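Variant surface glycoprotein MITat 1.13 (Trypanosoma brucei, PDB 6Z8H) probably forms the dense coat on the parasite surface and helps the trypanosome evade host immunity through exchange for antigenically distinct relatives. Local coordinates at residues T214-E217 / A218-L222; D315-A318 / D319-N322. All blocks are in the same frame, centred on the assembly; numbering follows the deposited sequence.

In the fold
Followed from the N terminus, the chain first runs through the long helices 34-75 and 78-129, then builds an antiparallel sheet in which strand 221-229 lies between 135-139 and 194-202. Contact 1 (214-217 with 218-222) closes a tight turn at the end of the loop that joins 194-202 to 221-229. Contact 2 (315-318 with 319-322) comes later, where the loop after helix 294-304 enters helix 318-329. The two follow in series, neither nested nor crossing. Their centres are about 101 Å apart, on opposite sides of the chain's centre: one turns the chain into the sheet, the other into a helix.

Contact 1 of 2, residues T214-E217 / A218-L222; sequences TAVE and ANTHL
Glu217 and Thr220 stand at the two ends of a type I beta turn, the device that here reverses the chain just before it enters strand 221-229. The turn is closed by its usual backbone bond, from Thr220 N to Glu217 O at 3.1 Å. A second bond runs the other way: Glu217 N gives its proton to Thr220 OG1 at 2.7 Å, almost perfectly straight at 176°. The same pair of residues is therefore tied twice, once through backbone alone and once through a side-chain hydroxyl. Thr220 can do this because OG1 lies beside its own backbone N and anti to its carbonyl carbon (chi1 -66°), which turns CG2 toward Val216; there Thr220 CG2 meets Val216 CG1 at 3.8 Å, the two side chains crossing at about a right angle.

The carboxylate of Glu217 folds back to the turn. Its CG sits between backbone N and carbonyl carbon (chi1 56°), and a further bend at chi2 brings the carboxylate back alongside Asn219. Glu217 OE1 receives Asn219 ND2 at 3.1 Å on its syn lone pair, while OE2 takes a weak bond from Asn219 N. Carboxylate and amide planes are nearly coplanar.

Further out, Gly204 N also donates to OE2, linking the turn to the loop after strand 194-202, and Cys201, disulfide-bonded to Cys211, lies against both Val216 and Thr220. Backbone hydrogen bonds between Ala218 and Gly142 and between Thr220 and Phe140 join the turn to the segment beyond strand 135-139. Phe140 of the second subunit packs on Val216, so this end of the sheet also belongs to the dimer interface. Among the carbons of Asn219, the nearest to Glu217 OE2 is Asn219 CB, at 3.0 Å.

Contact 2 of 2, residues D315-A318 / D319-N322; sequences DAPA and DEVN
Pro317 meets Glu320 where helix 318-329 starts, a helix N-terminus in which the N-cap position is held by a proline. No side-chain hydroxyl or carboxylate can cap from that position, since the side chain of proline carries only carbon.

Asp319 lies exposed in the first turn; its backbone O accepts a bond from Asn323 ND2, one turn further along. Glu320 follows and brings its aliphatic part to the proline. Glu320 CG lies beside its own backbone N (chi1 -77°) and comes to 3.6 Å from Pro317 CG, the two side chains running side by side and pointing the same way. The chain then bends at chi2 and carries the carboxylate away from the proline. Val321 is the buried residue of the turn. Val321 N donates to Pro317 O at 3.1 Å, with the donor close to the line of the carbonyl bond, and this is the first alpha-helical bond from the cap residue. With CG1 anti to the backbone N (chi1 172°), the other methyl of Val321, CG2, faces Ala316 CB at 4.0 Å. Ile301 of helix 294-304 and Leu305 beyond it touch both Ala316 and Val321, extending the small apolar cluster to the preceding helix. Asn322 N makes the next i to i+4 helical bond, donating to Ala318 O at 2.9 Å.

Between the two segments, the hydrogen bonds run from backbone to backbone, while the side chains meet through carbon. With no capping group on the proline, the acidic side chains of Asp319 and Glu320 in the first turn would probably interact favourably with the positive end of the helix dipole.

Contact 1 of 2, residues T214-E217 / A218-L222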
ATOM      1  N   THR A 214      47.287 -32.341 -21.506  1.00 44.80           N
ATOM      2  CA  THR A 214      47.068 -33.794 -21.321  1.00 43.99           C
ATOM      3  C   THR A 214      45.606 -34.161 -21.607  1.00 43.55           C
ATOM      4  O   THR A 214      44.741 -33.654 -20.909  1.00 43.44           O
ATOM      5  CB  THR A 214      47.428 -34.168 -19.887  1.00 45.02           C
ATOM      6  OG1 THR A 214      48.805 -33.890 -19.699  1.00 49.44           O
ATOM      7  CG2 THR A 214      47.132 -35.609 -19.582  1.00 45.77           C
ATOM      8  N   ALA A 215      45.287 -35.100 -22.489  1.00 44.61           N
ATOM      9  CA  ALA A 215      43.876 -35.411 -22.783  1.00 43.82           C
ATOM     10  C   ALA A 215      43.189 -35.981 -21.523  1.00 42.02           C
ATOM     11  O   ALA A 215      43.799 -36.625 -20.728  1.00 45.01           O
ATOM     12  CB  ALA A 215      43.718 -36.324 -23.974  1.00 44.99           C
ATOM     13  N   VAL A 216      41.920 -35.652 -21.322  1.00 42.61           N
ATOM     14  CA  VAL A 216      41.058 -36.199 -20.285  1.00 40.81           C
ATOM     15  C   VAL A 216      41.254 -37.704 -20.204  1.00 41.43           C
ATOM     16  O   VAL A 216      41.135 -38.421 -21.208  1.00 40.43           O
ATOM     17  CB  VAL A 216      39.597 -35.830 -20.567  1.00 38.97           C
ATOM     18  CG1 VAL A 216      38.666 -36.601 -19.639  1.00 39.84           C
ATOM     19  CG2 VAL A 216      39.366 -34.317 -20.430  1.00 38.85           C
ATOM     20  N   GLU A 217      41.550 -38.190 -19.003  1.00 42.32           N
ATOM     21  CA  GLU A 217      41.848 -39.601 -18.794  1.00 42.40           C
ATOM     22  C   GLU A 217      41.189 -40.063 -17.499  1.00 42.37           C
ATOM     23  O   GLU A 217      40.287 -39.412 -16.965  1.00 42.04           O
ATOM     24  CB  GLU A 217      43.368 -39.811 -18.858  1.00 43.55           C
ATOM     25  CG  GLU A 217      44.168 -38.964 -17.903  1.00 45.18           C
ATOM     26  CD  GLU A 217      44.325 -39.600 -16.540  1.00 48.42           C
ATOM     27  OE1 GLU A 217      44.535 -40.824 -16.467  1.00 50.07           O
ATOM     28  OE2 GLU A 217      44.192 -38.861 -15.536  1.00 51.46           O
ATOM     29  N   ALA A 218      41.613 -41.217 -16.990  1.00 42.51           N
ATOM     30  CA  ALA A 218      40.866 -41.904 -15.945  1.00 41.46           C
ATOM     31  C   ALA A 218      40.987 -41.240 -14.583  1.00 41.08           C
ATOM     32  O   ALA A 218      40.087 -41.418 -13.755  1.00 40.52           O
ATOM     33  CB  ALA A 218      41.343 -43.360 -15.852  1.00 42.78           C
ATOM     34  N   ASN A 219      42.045 -40.465 -14.341  1.00 41.78           N
ATOM     35  CA  ASN A 219      42.190 -39.737 -13.089  1.00 40.30           C
ATOM     36  C   ASN A 219      41.620 -38.327 -13.177  1.00 38.83           C
ATOM     37  O   ASN A 219      41.788 -37.558 -12.237  1.00 39.86           O
ATOM     38  CB  ASN A 219      43.658 -39.669 -12.667  1.00 42.54           C
ATOM     39  CG  ASN A 219      44.255 -41.031 -12.475  1.00 44.83           C
ATOM     40  OD1 ASN A 219      44.099 -41.644 -11.416  1.00 47.15           O
ATOM     41  ND2 ASN A 219      44.929 -41.527 -13.503  1.00 46.07           N
ATOM     42  N   THR A 220      41.012 -37.961 -14.302  1.00 38.16           N
ATOM     43  CA  THR A 220      40.630 -36.570 -14.559  1.00 36.51           C
ATOM     44  C   THR A 220      39.443 -36.101 -13.705  1.00 36.71           C
ATOM     45  O   THR A 220      38.499 -36.851 -13.455  1.00 38.29           O
ATOM     46  CB  THR A 220      40.326 -36.399 -16.059  1.00 37.59           C
ATOM     47  OG1 THR A 220      41.521 -36.577 -16.841  1.00 39.23           O
ATOM     48  CG2 THR A 220      39.755 -35.008 -16.374  1.00 37.97           C
ATOM     49  N   HIS A 221      39.567 -34.890 -13.163  1.00 36.94           N
ATOM     50  CA  HIS A 221      38.461 -34.199 -12.505  1.00 36.21           C
ATOM     51  C   HIS A 221      37.958 -33.092 -13.420  1.00 36.42           C
ATOM     52  O   HIS A 221      38.728 -32.224 -13.837  1.00 36.56           O
ATOM     53  CB  HIS A 221      38.856 -33.614 -11.145  1.00 36.66           C
ATOM     54  CG  HIS A 221      39.131 -34.650 -10.094  1.00 38.91           C
ATOM     55  ND1 HIS A 221      39.200 -34.349  -8.750  1.00 40.04           N
ATOM     56  CD2 HIS A 221      39.360 -35.981 -10.191  1.00 40.49           C
ATOM     57  CE1 HIS A 221      39.461 -35.449  -8.066  1.00 40.61           C
ATOM     58  NE2 HIS A 221      39.548 -36.456  -8.914  1.00 41.21           N
ATOM     59  N   LEU A 222      36.657 -33.101 -13.700  1.00 34.20           N
ATOM     60  CA  LEU A 222      36.016 -32.095 -14.541  1.00 33.07           C
ATOM     61  C   LEU A 222      34.900 -31.476 -13.725  1.00 30.73           C
ATOM     62  O   LEU A 222      33.999 -32.197 -13.296  1.00 31.61           O
ATOM     63  CB  LEU A 222      35.412 -32.728 -15.793  1.00 32.65           C
ATOM     64  CG  LEU A 222      34.644 -31.885 -16.815  1.00 34.75           C
ATOM     65  CD1 LEU A 222      35.472 -30.773 -17.385  1.00 34.90           C
ATOM     66  CD2 LEU A 222      34.163 -32.817 -17.939  1.00 35.76           C
TER

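Contact 2 of 2, residues D315-A318 / D319-N322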
ATOM      1  N   ASP A 315      -9.771  47.075   9.781  1.00 37.74           N
ATOM      2  CA  ASP A 315     -10.956  47.720  10.339  1.00 35.81           C
ATOM      3  C   ASP A 315     -10.876  47.960  11.840  1.00 36.27           C
ATOM      4  O   ASP A 315     -11.763  48.624  12.383  1.00 38.22           O
ATOM      5  CB  ASP A 315     -12.216  46.905  10.015  1.00 35.58           C
ATOM      6  CG  ASP A 315     -12.658  47.086   8.585  1.00 37.66           C
ATOM      7  OD1 ASP A 315     -12.225  48.104   7.972  1.00 39.46           O
ATOM      8  OD2 ASP A 315     -13.447  46.258   8.083  1.00 38.04           O
ATOM      9  N   ALA A 316      -9.868  47.425  12.528  1.00 36.93           N
ATOM     10  CA  ALA A 316      -9.585  47.778  13.908  1.00 37.32           C
ATOM     11  C   ALA A 316      -8.088  48.005  14.042  1.00 38.13           C
ATOM     12  O   ALA A 316      -7.308  47.432  13.282  1.00 39.36           O
ATOM     13  CB  ALA A 316     -10.016  46.688  14.894  1.00 36.61           C
ATOM     14  N   PRO A 317      -7.662  48.877  14.957  1.00 38.67           N
ATOM     15  CA  PRO A 317      -6.219  49.060  15.162  1.00 39.28           C
ATOM     16  C   PRO A 317      -5.545  47.756  15.567  1.00 40.53           C
ATOM     17  O   PRO A 317      -6.087  46.970  16.348  1.00 41.23           O
ATOM     18  CB  PRO A 317      -6.143  50.120  16.273  1.00 40.70           C
ATOM     19  CG  PRO A 317      -7.501  50.065  16.948  1.00 41.87           C
ATOM     20  CD  PRO A 317      -8.473  49.692  15.876  1.00 38.72           C
ATOM     21  N   ALA A 318      -4.345  47.534  15.015  1.00 41.38           N
ATOM     22  CA  ALA A 318      -3.622  46.289  15.250  1.00 41.95           C
ATOM     23  C   ALA A 318      -3.359  46.047  16.729  1.00 41.67           C
ATOM     24  O   ALA A 318      -3.327  44.894  17.171  1.00 41.31           O
ATOM     25  CB  ALA A 318      -2.311  46.312  14.470  1.00 42.24           C
ATOM     26  N   ASP A 319      -3.108  47.099  17.463  1.00 42.17           N
ATOM     27  CA  ASP A 319      -2.965  46.951  18.911  1.00 42.82           C
ATOM     28  C   ASP A 319      -4.236  46.323  19.455  1.00 41.03           C
ATOM     29  O   ASP A 319      -4.082  45.450  20.190  1.00 40.64           O
ATOM     30  CB  ASP A 319      -2.690  48.281  19.595  1.00 45.10           C
ATOM     31  CG  ASP A 319      -1.216  48.561  19.695  1.00 49.32           C
ATOM     32  OD1 ASP A 319      -0.883  49.577  20.320  1.00 51.42           O
ATOM     33  OD2 ASP A 319      -0.438  47.757  19.154  1.00 50.37           O
ATOM     34  N   GLU A 320      -5.432  46.841  19.208  1.00 39.88           N
ATOM     35  CA  GLU A 320      -6.660  46.321  19.794  1.00 38.46           C
ATOM     36  C   GLU A 320      -6.854  44.864  19.410  1.00 35.69           C
ATOM     37  O   GLU A 320      -7.285  44.061  20.234  1.00 35.67           O
ATOM     38  CB  GLU A 320      -7.869  47.163  19.376  1.00 39.02           C
ATOM     39  CG  GLU A 320      -8.003  48.481  20.125  1.00 41.21           C
ATOM     40  CD  GLU A 320      -8.487  48.295  21.558  1.00 44.44           C
ATOM     41  OE1 GLU A 320      -9.640  47.842  21.753  1.00 45.58           O
ATOM     42  OE2 GLU A 320      -7.707  48.606  22.491  1.00 46.39           O
ATOM     43  N   VAL A 321      -6.512  44.510  18.172  1.00 33.77           N
ATOM     44  CA  VAL A 321      -6.579  43.115  17.735  1.00 33.92           C
ATOM     45  C   VAL A 321      -5.649  42.249  18.574  1.00 33.61           C
ATOM     46  O   VAL A 321      -6.024  41.166  19.033  1.00 33.94           O
ATOM     47  CB  VAL A 321      -6.249  43.008  16.235  1.00 33.31           C
ATOM     48  CG1 VAL A 321      -6.110  41.555  15.813  1.00 33.43           C
ATOM     49  CG2 VAL A 321      -7.314  43.718  15.414  1.00 33.65           C
ATOM     50  N   ASN A 322      -4.421  42.712  18.802  1.00 34.61           N
ATOM     51  CA  ASN A 322      -3.492  41.903  19.582  1.00 35.21           C
ATOM     52  C   ASN A 322      -3.947  41.768  21.029  1.00 34.63           C
ATOM     53  O   ASN A 322      -3.809  40.695  21.626  1.00 36.43           O
ATOM     54  CB  ASN A 322      -2.100  42.514  19.512  1.00 39.46           C
ATOM     55  CG  ASN A 322      -1.416  42.236  18.194  1.00 44.26           C
ATOM     56  OD1 ASN A 322      -1.421  41.102  17.707  1.00 47.23           O
ATOM     57  ND2 ASN A 322      -0.816  43.270  17.605  1.00 46.40           N
TER